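Local coordinates for protein monoacylglycerol lipase (Palaeococcus ferrophilus, PDB 6QE2) that hydrolyses monoacylglycerols to glycerol and free fatty acids, probably by the serine-histidine-aspartate mechanism of alpha/beta-hydrolase lipases, at residues A[43-47]-A[73-77]; A[59-64]-A[170-176]; A[90-94]-A[108-114]; A[94-98]-A[180-184]; A[191-197]-A[218-224]. All coordinates share one frame; numbering follows the deposited sequence. Where two conformers were deposited one is given.

Contact 1: residues A[43-47]-A[73-77]; sequences VYAFD and IIEEL
Ile73 packs CG2 and its CG1-CD1 arm over one face of the Tyr44 ring, and this is the tightly packed part of the contact. The branch methyl CG2 stands over the middle of that face, 3.6 Å from the centroid of the Tyr44 ring and 10° off the normal, a CH-pi contact. The other arm runs from CG1 to CD1 along the same phenol and ends 3.5 Å from Tyr44 CE1. With CG2 anti to the backbone N of Ile73 and CG1 beside that N, both branches meet the ring. CD1 also reaches Phe46, meeting CD1 of that ring at 3.6 Å, and so bridges two aromatic side chains on the same side of the strand. Leu77 adds a slacker touch, its CD2 4.0 Å from Tyr44 CD2. The solvent side belongs to Glu76, whose extended chain brings OE1 to the phenol. Tyr44 OH donates to Glu76 OE1 at 2.7 Å, on the syn side of a carboxylate turned 82° from the ring. Arg5 gives Tyr44 OH a second hydrogen bond, while Lys7 forms a long, weak ion pair with Glu76 OE2. The contact sets helix 63-77 on one face of the central sheet of the alpha/beta-hydrolase fold; residues 73-77 run at 142° to strand 43-46. Strands 5-8 and 15-19 flank that strand in the sheet, and helix 30-38 packs on Val43, on the opposite face of the sheet.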
# COMPACT_ATOMS: atom_id res chain seq x y z
N VAL A 43 -3.46 -5.41 14.98
CA VAL A 43 -3.43 -5.19 13.53
C VAL A 43 -4.81 -5.50 12.99
O VAL A 43 -5.38 -6.56 13.28
CB VAL A 43 -2.36 -6.05 12.83
CG1 VAL A 43 -2.42 -5.81 11.31
CG2 VAL A 43 -0.97 -5.73 13.38
N TYR A 44 -5.37 -4.56 12.23
CA TYR A 44 -6.65 -4.74 11.55
C TYR A 44 -6.34 -4.96 10.08
O TYR A 44 -5.83 -4.05 9.42
CB TYR A 44 -7.57 -3.54 11.76
CG TYR A 44 -9.02 -3.78 11.41
CD1 TYR A 44 -9.40 -4.10 10.12
CD2 TYR A 44 -10.01 -3.69 12.38
CE1 TYR A 44 -10.73 -4.33 9.79
CE2 TYR A 44 -11.34 -3.92 12.07
CZ TYR A 44 -11.69 -4.23 10.77
OH TYR A 44 -13.01 -4.45 10.44
N ALA A 45 -6.62 -6.16 9.59
CA ALA A 45 -6.36 -6.50 8.21
C ALA A 45 -7.67 -6.65 7.45
O ALA A 45 -8.70 -7.03 8.02
CB ALA A 45 -5.56 -7.81 8.11
N PHE A 46 -7.62 -6.34 6.16
CA PHE A 46 -8.76 -6.60 5.30
C PHE A 46 -8.23 -6.88 3.90
O PHE A 46 -7.12 -6.49 3.56
CB PHE A 46 -9.75 -5.42 5.27
CG PHE A 46 -9.21 -4.18 4.57
CD1 PHE A 46 -8.44 -3.26 5.25
CD2 PHE A 46 -9.47 -3.97 3.22
CE1 PHE A 46 -7.94 -2.13 4.61
CE2 PHE A 46 -8.97 -2.85 2.57
CZ PHE A 46 -8.20 -1.93 3.26
N ASP A 47 -9.04 -7.56 3.11
CA ASP A 47 -8.75 -7.74 1.69
C ASP A 47 -9.63 -6.79 0.90
O ASP A 47 -10.84 -6.71 1.14
CB ASP A 47 -8.96 -9.19 1.27
CG ASP A 47 -7.87 -10.12 1.79
OD1 ASP A 47 -6.90 -9.62 2.41
OD2 ASP A 47 -7.96 -11.35 1.59
N ILE A 73 -13.36 1.19 9.22
CA ILE A 73 -12.53 0.54 10.22
C ILE A 73 -12.25 1.48 11.38
O ILE A 73 -12.29 1.07 12.55
CB ILE A 73 -11.23 0.03 9.58
CG1 ILE A 73 -11.53 -1.09 8.57
CG2 ILE A 73 -10.25 -0.45 10.65
CD1 ILE A 73 -10.33 -1.48 7.72
N ILE A 74 -11.96 2.75 11.09
CA ILE A 74 -11.70 3.71 12.16
C ILE A 74 -12.97 3.94 12.99
O ILE A 74 -12.90 4.07 14.22
CB ILE A 74 -11.14 5.02 11.58
CG1 ILE A 74 -9.74 4.77 11.01
CG2 ILE A 74 -11.07 6.11 12.64
CD1 ILE A 74 -9.14 5.98 10.32
N GLU A 75 -14.14 3.95 12.35
CA GLU A 75 -15.39 4.06 13.10
C GLU A 75 -15.59 2.86 14.02
O GLU A 75 -16.02 3.00 15.16
CB GLU A 75 -16.58 4.17 12.15
CG GLU A 75 -17.91 4.39 12.89
CD GLU A 75 -19.11 4.57 11.96
OE1 GLU A 75 -19.13 5.51 11.15
OE2 GLU A 75 -20.06 3.77 12.10
N GLU A 76 -15.28 1.65 13.52
CA GLU A 76 -15.42 0.44 14.32
C GLU A 76 -14.47 0.45 15.51
O GLU A 76 -14.85 0.05 16.62
CB GLU A 76 -15.16 -0.79 13.45
CG GLU A 76 -15.16 -2.10 14.22
CD GLU A 76 -14.72 -3.27 13.35
OE1 GLU A 76 -14.64 -3.09 12.12
OE2 GLU A 76 -14.47 -4.36 13.90
N LEU A 77 -13.23 0.89 15.30
CA LEU A 77 -12.24 0.85 16.36
C LEU A 77 -12.49 1.91 17.42
O LEU A 77 -12.14 1.71 18.59
CB LEU A 77 -10.83 1.04 15.78
CG LEU A 77 -10.33 -0.09 14.88
CD1 LEU A 77 -8.95 0.23 14.31
CD2 LEU A 77 -10.33 -1.42 15.63

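Contact 2: residues A[59-64]-A[170-176]; sequences GHTSVE and SGKLGMS
His60 and Ser170 meet through ND1 and OG, 2.9 Å apart in a nearly straight hydrogen bond (171°), with the hydroxyl at the edge of the imidazole and in its plane. Beside it, Ser170 N donates to Gly59 O at 3.0 Å. At the far end Ser176 OG accepts from Val63 N (2.9 Å) and donates a hydrogen bond to Glu64 OE1 (2.8 Å), so one hydroxyl ties the first turn of helix 63-77 to helix 171-186. Between these polar ends Leu173 packs against the 59-62 loop: CB lies 3.3 Å from Thr61 O, and CD2 runs beside Thr61 CG2. The second shell fixes these groups. Ser170 is the N-cap of its helix, its OG accepting from Leu173 N at 3.1 Å, while Ser62 caps the other helix through Glu65 N. A water bridges Ser62 OG to Lys172 NZ, weakly on the lysine side. A bend at chi2 (84°) turns the Glu64 carboxylate back to Ser176, and Asn180 holds its OE2. A bound lauryl dimethylamine-N-oxide touches Ser170 and Gly171. Two helix starts are thus joined where strand 168-170 runs into helix 171-186, with helix 88-99 packing on Val63 through Leu88 and Thr92.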
# COMPACT_ATOMS: atom_id res chain seq x y z
N GLY A 59 -9.87 -7.54 -9.18
CA GLY A 59 -9.22 -6.31 -9.59
C GLY A 59 -10.14 -5.14 -9.84
O GLY A 59 -9.67 -4.11 -10.36
N HIS A 60 -11.41 -5.28 -9.52
CA HIS A 60 -12.37 -4.22 -9.73
C HIS A 60 -12.72 -3.52 -8.44
O HIS A 60 -13.53 -3.99 -7.67
CB HIS A 60 -13.65 -4.76 -10.36
CG HIS A 60 -14.62 -3.70 -10.75
ND1 HIS A 60 -14.23 -2.52 -11.33
CD2 HIS A 60 -15.96 -3.64 -10.63
CE1 HIS A 60 -15.29 -1.78 -11.57
NE2 HIS A 60 -16.35 -2.43 -11.15
N THR A 61 -12.08 -2.37 -8.25
CA THR A 61 -12.26 -1.52 -7.08
C THR A 61 -11.62 -0.15 -7.34
O THR A 61 -11.36 0.21 -8.48
CB THR A 61 -11.65 -2.17 -5.82
OG1 THR A 61 -11.89 -1.34 -4.68
CG2 THR A 61 -10.18 -2.40 -5.99
N SER A 62 -11.38 0.61 -6.29
CA SER A 62 -10.77 1.92 -6.46
C SER A 62 -10.09 2.38 -5.19
O SER A 62 -10.34 1.85 -4.13
CB SER A 62 -11.81 2.96 -6.87
OG SER A 62 -12.72 3.23 -5.83
N VAL A 63 -9.24 3.38 -5.30
CA VAL A 63 -8.55 3.92 -4.14
C VAL A 63 -9.57 4.58 -3.22
O VAL A 63 -9.48 4.48 -2.02
CB VAL A 63 -7.49 4.96 -4.54
CG1 VAL A 63 -6.98 5.67 -3.31
CG2 VAL A 63 -6.36 4.29 -5.29
N GLU A 64 -10.54 5.27 -3.81
CA GLU A 64 -11.62 5.90 -3.08
C GLU A 64 -12.43 4.86 -2.29
O GLU A 64 -12.83 5.11 -1.18
CB GLU A 64 -12.50 6.68 -4.04
CG GLU A 64 -11.80 7.88 -4.66
CD GLU A 64 -10.96 7.55 -5.87
OE1 GLU A 64 -10.92 6.39 -6.30
OE2 GLU A 64 -10.33 8.46 -6.42
N SER A 170 -9.21 -3.43 -13.21
CA SER A 170 -10.33 -2.94 -13.99
C SER A 170 -10.02 -1.54 -14.52
O SER A 170 -9.07 -0.88 -14.10
CB SER A 170 -11.61 -2.92 -13.17
OG SER A 170 -11.60 -1.87 -12.22
N GLY A 171 -10.82 -1.11 -15.50
CA GLY A 171 -10.66 0.25 -16.00
C GLY A 171 -10.84 1.28 -14.90
O GLY A 171 -10.10 2.26 -14.83
N LYS A 172 -11.81 1.05 -14.01
CA LYS A 172 -12.04 1.95 -12.89
C LYS A 172 -10.82 2.02 -11.98
O LYS A 172 -10.38 3.11 -11.59
CB LYS A 172 -13.27 1.50 -12.10
CG LYS A 172 -13.61 2.39 -10.91
CD LYS A 172 -14.74 1.80 -10.07
CE LYS A 172 -15.29 2.84 -9.11
NZ LYS A 172 -16.24 2.25 -8.13
N LEU A 173 -10.24 0.87 -11.66
CA LEU A 173 -9.09 0.87 -10.76
C LEU A 173 -7.88 1.52 -11.41
O LEU A 173 -7.16 2.29 -10.77
CB LEU A 173 -8.76 -0.56 -10.31
CG LEU A 173 -7.60 -0.66 -9.31
CD1 LEU A 173 -7.77 0.34 -8.17
CD2 LEU A 173 -7.52 -2.08 -8.78
N GLY A 174 -7.65 1.24 -12.70
CA GLY A 174 -6.53 1.87 -13.38
C GLY A 174 -6.64 3.38 -13.40
O GLY A 174 -5.67 4.09 -13.13
N MET A 175 -7.83 3.89 -13.73
CA MET A 175 -8.06 5.33 -13.69
C MET A 175 -7.82 5.89 -12.29
O MET A 175 -7.20 6.94 -12.13
CB MET A 175 -9.48 5.64 -14.15
CG MET A 175 -9.80 7.13 -14.22
SD MET A 175 -11.45 7.45 -14.89
CE MET A 175 -12.49 6.80 -13.59
N SER A 176 -8.32 5.18 -11.28
CA SER A 176 -8.16 5.62 -9.91
C SER A 176 -6.69 5.67 -9.50
O SER A 176 -6.27 6.60 -8.81
CB SER A 176 -8.93 4.71 -8.96
OG SER A 176 -8.79 5.14 -7.62
O HOH W 1 -14.87 4.52 -6.16

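Contact 3: residues A[90-94]-A[108-114]; sequences GLTVI and VASSPAL
Gly90 lets the backbones of helix and loop come unusually close: its CA lies 4.1 Å from Pro112 CA, and the glycine backbone itself packs on the proline. The helix is the one that follows the probable nucleophile elbow in the beta-alpha-beta crossover of the alpha/beta-hydrolase fold, joining strand 82-86 to strand 106-110; residues 90-94 run at 156° to strand segment 108-110. No hydrogen bond spans the contact; the two parts meet through apolar groups. Pro112 CB sits 3.7 Å from Gly90 C, packing directly on the helix backbone. One turn on, Ile94 packs between strand and loop. Its CG1 is anti to the carbonyl carbon (chi1 -70°), and CD1 ends among three groups: Pro112 CB at 3.7 Å, Ala109 CB at 3.8 Å and Leu114 CD1 at 4.0 Å. Val93 completes the strand side by resting CG2 against Val108 O. On the other flank Leu91 packs against the inverse gamma turn centred on Ala113, near a bound lauryl dimethylamine-N-oxide that touches this alanine. Ser111, in the same loop, is hydrogen-bonded to the backbone of His233, a residue of the probable catalytic triad. The carbonyl Ala113 O is buried without a polar partner in the model: Leu91 CD1 lies 3.6 Å from it, with CD2 of the same leucine almost as near.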
# COMPACT_ATOMS: atom_id res chain seq x y z
N GLY A 90 0.16 1.68 -0.36
CA GLY A 90 0.94 2.81 0.12
C GLY A 90 0.42 4.13 -0.43
O GLY A 90 0.32 5.12 0.30
N LEU A 91 0.07 4.15 -1.72
CA LEU A 91 -0.61 5.32 -2.27
C LEU A 91 -1.90 5.60 -1.52
O LEU A 91 -2.21 6.75 -1.20
CB LEU A 91 -0.88 5.10 -3.76
CG LEU A 91 -1.79 6.12 -4.44
CD1 LEU A 91 -1.19 7.52 -4.38
CD2 LEU A 91 -2.06 5.71 -5.88
N THR A 92 -2.66 4.54 -1.23
CA THR A 92 -3.95 4.69 -0.56
C THR A 92 -3.80 5.31 0.83
O THR A 92 -4.56 6.21 1.21
CB THR A 92 -4.64 3.33 -0.48
OG1 THR A 92 -4.86 2.84 -1.82
CG2 THR A 92 -5.98 3.43 0.24
N VAL A 93 -2.82 4.84 1.62
CA VAL A 93 -2.70 5.38 2.97
C VAL A 93 -2.17 6.81 2.94
O VAL A 93 -2.53 7.63 3.80
CB VAL A 93 -1.84 4.45 3.85
CG1 VAL A 93 -2.53 3.11 4.00
CG2 VAL A 93 -0.44 4.27 3.28
N ILE A 94 -1.35 7.16 1.95
CA ILE A 94 -0.95 8.55 1.79
C ILE A 94 -2.16 9.41 1.44
O ILE A 94 -2.35 10.50 2.01
CB ILE A 94 0.16 8.66 0.73
CG1 ILE A 94 1.45 8.03 1.28
CG2 ILE A 94 0.38 10.11 0.33
CD1 ILE A 94 2.50 7.77 0.23
N VAL A 108 2.68 4.77 7.46
CA VAL A 108 3.87 4.09 6.96
C VAL A 108 3.53 3.59 5.57
O VAL A 108 2.55 2.85 5.40
CB VAL A 108 4.30 2.92 7.86
CG1 VAL A 108 5.55 2.25 7.30
CG2 VAL A 108 4.49 3.38 9.30
N ALA A 109 4.32 3.98 4.58
CA ALA A 109 4.09 3.59 3.19
C ALA A 109 5.31 2.83 2.68
O ALA A 109 6.41 3.38 2.62
CB ALA A 109 3.79 4.80 2.31
N SER A 110 5.11 1.56 2.34
CA SER A 110 6.12 0.73 1.71
C SER A 110 5.95 0.81 0.20
O SER A 110 4.88 0.50 -0.32
CB SER A 110 5.99 -0.71 2.20
OG SER A 110 6.51 -1.64 1.26
N SER A 111 7.02 1.21 -0.51
CA SER A 111 7.02 1.33 -1.97
C SER A 111 5.73 1.94 -2.51
O SER A 111 5.09 1.33 -3.38
CB SER A 111 7.23 -0.05 -2.60
OG SER A 111 8.43 -0.66 -2.15
N PRO A 112 5.29 3.11 -2.03
CA PRO A 112 4.01 3.65 -2.49
C PRO A 112 4.05 4.01 -3.96
O PRO A 112 5.09 4.42 -4.50
CB PRO A 112 3.81 4.89 -1.61
CG PRO A 112 5.20 5.28 -1.20
CD PRO A 112 5.96 4.00 -1.07
N ALA A 113 2.92 3.83 -4.63
CA ALA A 113 2.79 4.10 -6.06
C ALA A 113 2.68 5.61 -6.27
O ALA A 113 1.60 6.18 -6.27
CB ALA A 113 1.58 3.36 -6.63
N LEU A 114 3.84 6.26 -6.44
CA LEU A 114 3.91 7.71 -6.56
C LEU A 114 4.55 8.17 -7.87
O LEU A 114 4.65 9.39 -8.10
CB LEU A 114 4.69 8.30 -5.37
CG LEU A 114 4.01 8.10 -4.01
CD1 LEU A 114 4.96 8.47 -2.89
CD2 LEU A 114 2.74 8.94 -3.92

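Contact 4: residues A[94-98]-A[180-184]; sequences IRYAE and NMERA
Arg95 reaches across the facing helical segment and meets Asn180, Ala184 and Arg183 in turn. From CB, chi1 (-69°) sets CG anti to the carbonyl carbon, and CG passes alongside Asn180 CB and OD1. Further bends at chi2 and chi3 curl the chain, so CD comes to rest 3.6 Å from Asn180 O and close to the methyl of Ala184. NE then donates to Asn180 OD1 at 2.9 Å, an N-H...O angle of 165°, met on a lone pair of OD1 in the carbonyl plane; guanidinium and amide are nearly coplanar. At CZ one face of the guanidinium is covered by Arg183 CB, which stands 3.7 Å away over its centre. The two segments belong to helices 88-99 and 171-186, residues 94-98 and 180-184 crossing at 52°; the first is the helix after the probable nucleophile elbow of the alpha/beta-hydrolase fold, and the second packs against it. NH1 forms a salt bridge within its own helix to Glu98 OE1 (2.9 Å), in the guanidinium plane, and a second with Glu187. NH2 reaches a water that also donates to Asn180 OD1 and accepts from Arg183 NH1, spanning two arginines whose charges would otherwise tend to repel. Arg183 has its own salt bridge to Asp179, and the amide nitrogen of Asn180 is held by Ser176 O and Glu64 OE2. Glu98 OE2 lies only 2.6 Å from Ala184 O, a spacing that suggests a protonated carboxyl group. Ile94 CG2 touches Ala184 CB at 4.3 Å.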
# COMPACT_ATOMS: atom_id res chain seq x y z
N ILE A 94 -1.35 7.16 1.95
CA ILE A 94 -0.95 8.55 1.79
C ILE A 94 -2.16 9.41 1.44
O ILE A 94 -2.35 10.50 2.01
CB ILE A 94 0.16 8.66 0.73
CG1 ILE A 94 1.45 8.03 1.28
CG2 ILE A 94 0.38 10.11 0.33
CD1 ILE A 94 2.50 7.77 0.23
N ARG A 95 -3.00 8.95 0.51
CA ARG A 95 -4.20 9.71 0.18
C ARG A 95 -5.15 9.81 1.36
O ARG A 95 -5.81 10.83 1.54
CB ARG A 95 -4.91 9.07 -1.02
CG ARG A 95 -4.13 9.21 -2.33
CD ARG A 95 -4.14 10.65 -2.87
NE ARG A 95 -5.49 11.11 -3.15
CZ ARG A 95 -5.99 12.28 -2.75
NH1 ARG A 95 -5.24 13.12 -2.05
NH2 ARG A 95 -7.25 12.61 -3.05
N TYR A 96 -5.20 8.77 2.20
CA TYR A 96 -6.02 8.85 3.40
C TYR A 96 -5.47 9.89 4.36
O TYR A 96 -6.23 10.69 4.93
CB TYR A 96 -6.11 7.48 4.08
CG TYR A 96 -7.27 7.43 5.04
CD1 TYR A 96 -8.53 7.03 4.61
CD2 TYR A 96 -7.12 7.82 6.37
CE1 TYR A 96 -9.61 7.00 5.48
CE2 TYR A 96 -8.20 7.78 7.25
CZ TYR A 96 -9.44 7.38 6.79
OH TYR A 96 -10.52 7.34 7.65
N ALA A 97 -4.14 9.91 4.55
CA ALA A 97 -3.52 10.91 5.41
C ALA A 97 -3.74 12.33 4.89
O ALA A 97 -3.71 13.28 5.68
CB ALA A 97 -2.03 10.62 5.56
N GLU A 98 -3.98 12.47 3.58
CA GLU A 98 -4.22 13.78 2.99
C GLU A 98 -5.69 14.19 3.11
O GLU A 98 -5.98 15.37 3.34
CB GLU A 98 -3.79 13.76 1.53
CG GLU A 98 -2.29 13.80 1.40
CD GLU A 98 -1.79 13.53 -0.00
OE1 GLU A 98 -2.60 13.16 -0.88
OE2 GLU A 98 -0.58 13.70 -0.22
N ASN A 180 -5.05 9.20 -8.53
CA ASN A 180 -4.61 9.42 -7.16
C ASN A 180 -3.09 9.59 -7.04
O ASN A 180 -2.62 10.26 -6.10
CB ASN A 180 -5.14 8.32 -6.26
CG ASN A 180 -6.53 8.56 -5.91
OD1 ASN A 180 -6.83 9.38 -5.02
ND2 ASN A 180 -7.44 7.87 -6.62
N MET A 181 -2.30 9.03 -7.96
CA MET A 181 -0.86 9.30 -7.96
C MET A 181 -0.60 10.79 -8.09
O MET A 181 0.22 11.37 -7.36
CB MET A 181 -0.20 8.52 -9.09
CG MET A 181 1.25 8.81 -9.23
SD MET A 181 1.94 7.86 -10.62
CE MET A 181 1.68 6.20 -9.94
N GLU A 182 -1.29 11.45 -9.03
CA GLU A 182 -1.16 12.89 -9.19
C GLU A 182 -1.61 13.64 -7.94
O GLU A 182 -0.92 14.55 -7.47
CB GLU A 182 -1.99 13.34 -10.39
CG GLU A 182 -1.39 12.93 -11.72
CD GLU A 182 -2.10 13.60 -12.88
OE1 GLU A 182 -1.41 14.01 -13.85
OE2 GLU A 182 -3.34 13.72 -12.82
N ARG A 183 -2.78 13.27 -7.40
CA ARG A 183 -3.31 14.01 -6.27
C ARG A 183 -2.44 13.82 -5.04
O ARG A 183 -2.38 14.72 -4.19
CB ARG A 183 -4.74 13.57 -5.97
CG ARG A 183 -5.67 13.93 -7.11
CD ARG A 183 -7.05 13.48 -6.68
NE ARG A 183 -8.04 13.77 -7.70
CZ ARG A 183 -9.27 13.25 -7.71
NH1 ARG A 183 -9.65 12.39 -6.76
NH2 ARG A 183 -10.11 13.58 -8.69
N ALA A 184 -1.72 12.69 -4.96
CA ALA A 184 -0.90 12.45 -3.77
C ALA A 184 0.19 13.49 -3.67
O ALA A 184 0.53 13.96 -2.58
CB ALA A 184 -0.28 11.04 -3.79
O HOH W 2 -9.10 10.76 -4.29

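Contact 5: residues A[191-197]-A[218-224]; sequences IKAPVLL and LKVKDKT
Val195 pairs with Lys223 and Leu196 with Thr224 in a parallel ladder of backbone hydrogen bonds: Val195 N donates to Asp222 O (3.0 Å), Thr224 N to Val195 O (3.0 Å) and Leu197 N to Thr224 O (2.9 Å). CA-H...O contacts, such as Leu196 CA to Thr224 O, fill in between. Strands 195-200 and 223-228 are the last two of the alpha/beta-hydrolase sheet, connected by helix 209-217 in a beta-alpha-beta crossover. Apolar contacts gather on the Val195 side. Val195 CG1 and Leu218 CD1 meet tip to tip at 3.9 Å, and Ile191 CD1 meets Leu218 CD2 at 3.7 Å. Val220 puts CG2, anti to its own N, 3.5 Å from Lys192 O and close to Ala193 O, which is buried with no polar partner in the model. On the Leu196 side, CD1 of that residue lies against Thr224 CG2. Water joins the edges: one links Ile191 O to Lys219 N, another bonds Val195 O, Asp222 OD1 and Thr224 OG1. Asp222 OD2 lies by the Pro194 ring and is hydrogen-bonded to His256. Lys219 NZ and Lys223 NZ reach Leu218 O from opposite faces of its carbonyl plane; Lys223 NZ also bonds Phe215 O, and Lys223 makes a cation-pi contact with Phe215.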
# COMPACT_ATOMS: atom_id res chain seq x y z
N ILE A 191 -1.06 16.60 4.75
CA ILE A 191 -0.73 15.61 5.76
C ILE A 191 -0.26 16.32 7.02
O ILE A 191 0.63 17.19 6.97
CB ILE A 191 0.33 14.63 5.26
CG1 ILE A 191 -0.26 13.79 4.10
CG2 ILE A 191 0.78 13.73 6.45
CD1 ILE A 191 0.60 12.67 3.63
N LYS A 192 -0.84 15.92 8.17
CA LYS A 192 -0.47 16.43 9.50
C LYS A 192 0.14 15.38 10.41
O LYS A 192 0.86 15.75 11.35
CB LYS A 192 -1.71 17.01 10.20
CG LYS A 192 -2.34 18.18 9.43
CD LYS A 192 -1.32 19.38 9.35
CE LYS A 192 -2.00 20.74 9.09
NZ LYS A 192 -2.36 21.00 7.66
N ALA A 193 -0.10 14.09 10.14
CA ALA A 193 0.42 13.01 10.97
C ALA A 193 1.86 12.66 10.56
O ALA A 193 2.25 12.91 9.42
CB ALA A 193 -0.48 11.78 10.84
N PRO A 194 2.63 12.02 11.43
CA PRO A 194 3.99 11.61 11.05
C PRO A 194 3.99 10.59 9.91
O PRO A 194 3.07 9.78 9.78
CB PRO A 194 4.54 10.99 12.34
CG PRO A 194 3.76 11.65 13.43
CD PRO A 194 2.38 11.82 12.87
N VAL A 195 5.04 10.65 9.10
CA VAL A 195 5.14 9.87 7.87
C VAL A 195 6.45 9.09 7.86
O VAL A 195 7.51 9.63 8.19
CB VAL A 195 5.06 10.77 6.62
CG1 VAL A 195 5.37 9.97 5.34
CG2 VAL A 195 3.72 11.46 6.53
N LEU A 196 6.38 7.82 7.44
CA LEU A 196 7.56 7.02 7.13
C LEU A 196 7.38 6.42 5.74
O LEU A 196 6.38 5.74 5.48
CB LEU A 196 7.77 5.91 8.17
CG LEU A 196 8.84 4.86 7.85
CD1 LEU A 196 10.24 5.49 7.75
CD2 LEU A 196 8.82 3.74 8.90
N LEU A 197 8.33 6.69 4.85
CA LEU A 197 8.36 6.10 3.52
C LEU A 197 9.54 5.14 3.41
O LEU A 197 10.65 5.48 3.83
CB LEU A 197 8.49 7.20 2.46
CG LEU A 197 7.46 8.34 2.55
CD1 LEU A 197 7.81 9.42 1.54
CD2 LEU A 197 6.06 7.81 2.29
N LEU A 218 6.15 17.16 1.34
CA LEU A 218 5.48 17.16 2.62
C LEU A 218 5.88 18.36 3.46
O LEU A 218 7.01 18.81 3.39
CB LEU A 218 5.81 15.90 3.39
CG LEU A 218 5.32 14.55 2.88
CD1 LEU A 218 6.06 13.45 3.61
CD2 LEU A 218 3.82 14.41 3.07
N LYS A 219 4.95 18.86 4.26
CA LYS A 219 5.21 19.99 5.14
C LYS A 219 5.28 19.55 6.59
O LYS A 219 5.79 20.28 7.43
CB LYS A 219 4.17 21.08 4.96
CG LYS A 219 4.37 21.90 3.70
CD LYS A 219 5.77 22.48 3.63
CE LYS A 219 6.26 22.58 2.20
NZ LYS A 219 7.20 21.47 1.87
N VAL A 220 4.75 18.37 6.89
CA VAL A 220 4.83 17.84 8.24
C VAL A 220 6.29 17.67 8.62
O VAL A 220 7.12 17.25 7.79
CB VAL A 220 4.04 16.52 8.35
CG1 VAL A 220 4.64 15.45 7.44
CG2 VAL A 220 3.97 16.04 9.79
N LYS A 221 6.63 18.02 9.85
CA LYS A 221 8.03 18.00 10.26
C LYS A 221 8.52 16.59 10.55
O LYS A 221 9.65 16.24 10.19
CB LYS A 221 8.24 18.92 11.46
CG LYS A 221 7.94 20.37 11.12
CD LYS A 221 8.04 21.29 12.32
CE LYS A 221 7.85 22.73 11.88
NZ LYS A 221 6.74 22.86 10.89
N ASP A 222 7.69 15.77 11.19
CA ASP A 222 8.07 14.39 11.53
C ASP A 222 7.85 13.52 10.30
O ASP A 222 6.87 12.79 10.17
CB ASP A 222 7.27 13.90 12.73
CG ASP A 222 7.79 12.58 13.29
OD1 ASP A 222 8.69 11.97 12.67
OD2 ASP A 222 7.31 12.16 14.36
N LYS A 223 8.79 13.63 9.36
CA LYS A 223 8.79 12.82 8.15
C LYS A 223 10.13 12.13 8.00
O LYS A 223 11.18 12.69 8.34
CB LYS A 223 8.48 13.67 6.91
CG LYS A 223 9.44 14.83 6.72
CD LYS A 223 9.09 15.66 5.50
CE LYS A 223 10.19 16.65 5.18
NZ LYS A 223 9.85 17.51 4.01
N THR A 224 10.10 10.90 7.49
CA THR A 224 11.29 10.06 7.35
C THR A 224 11.19 9.27 6.05
O THR A 224 10.11 8.77 5.71
CB THR A 224 11.43 9.10 8.54
OG1 THR A 224 11.51 9.86 9.76
CG2 THR A 224 12.67 8.23 8.41
O HOH W 3 2.45 17.51 4.90
O HOH W 4 8.80 10.16 10.56

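In the fold
From the N terminus, contact 1 closes a short loop, setting helix 63-77 on strand 42-46. Contact 2 opens within that loop, at the start of the same helix, and closes only at helix 171-186, so the two cross. Inside the long loop of contact 2 lies contact 3, which packs helix 88-99 on strand 106-110 within the crossover from strand 82-86. Contact 4 starts from the same helix, shares Ile94 with contact 3, and crosses contact 2, the two meeting through Glu64 and Asn180. Contact 5 follows in series, pairing the last two strands. It joins contact 3 through Ala109 N and Leu196 O, and contact 4 through Glu98 and Ile191.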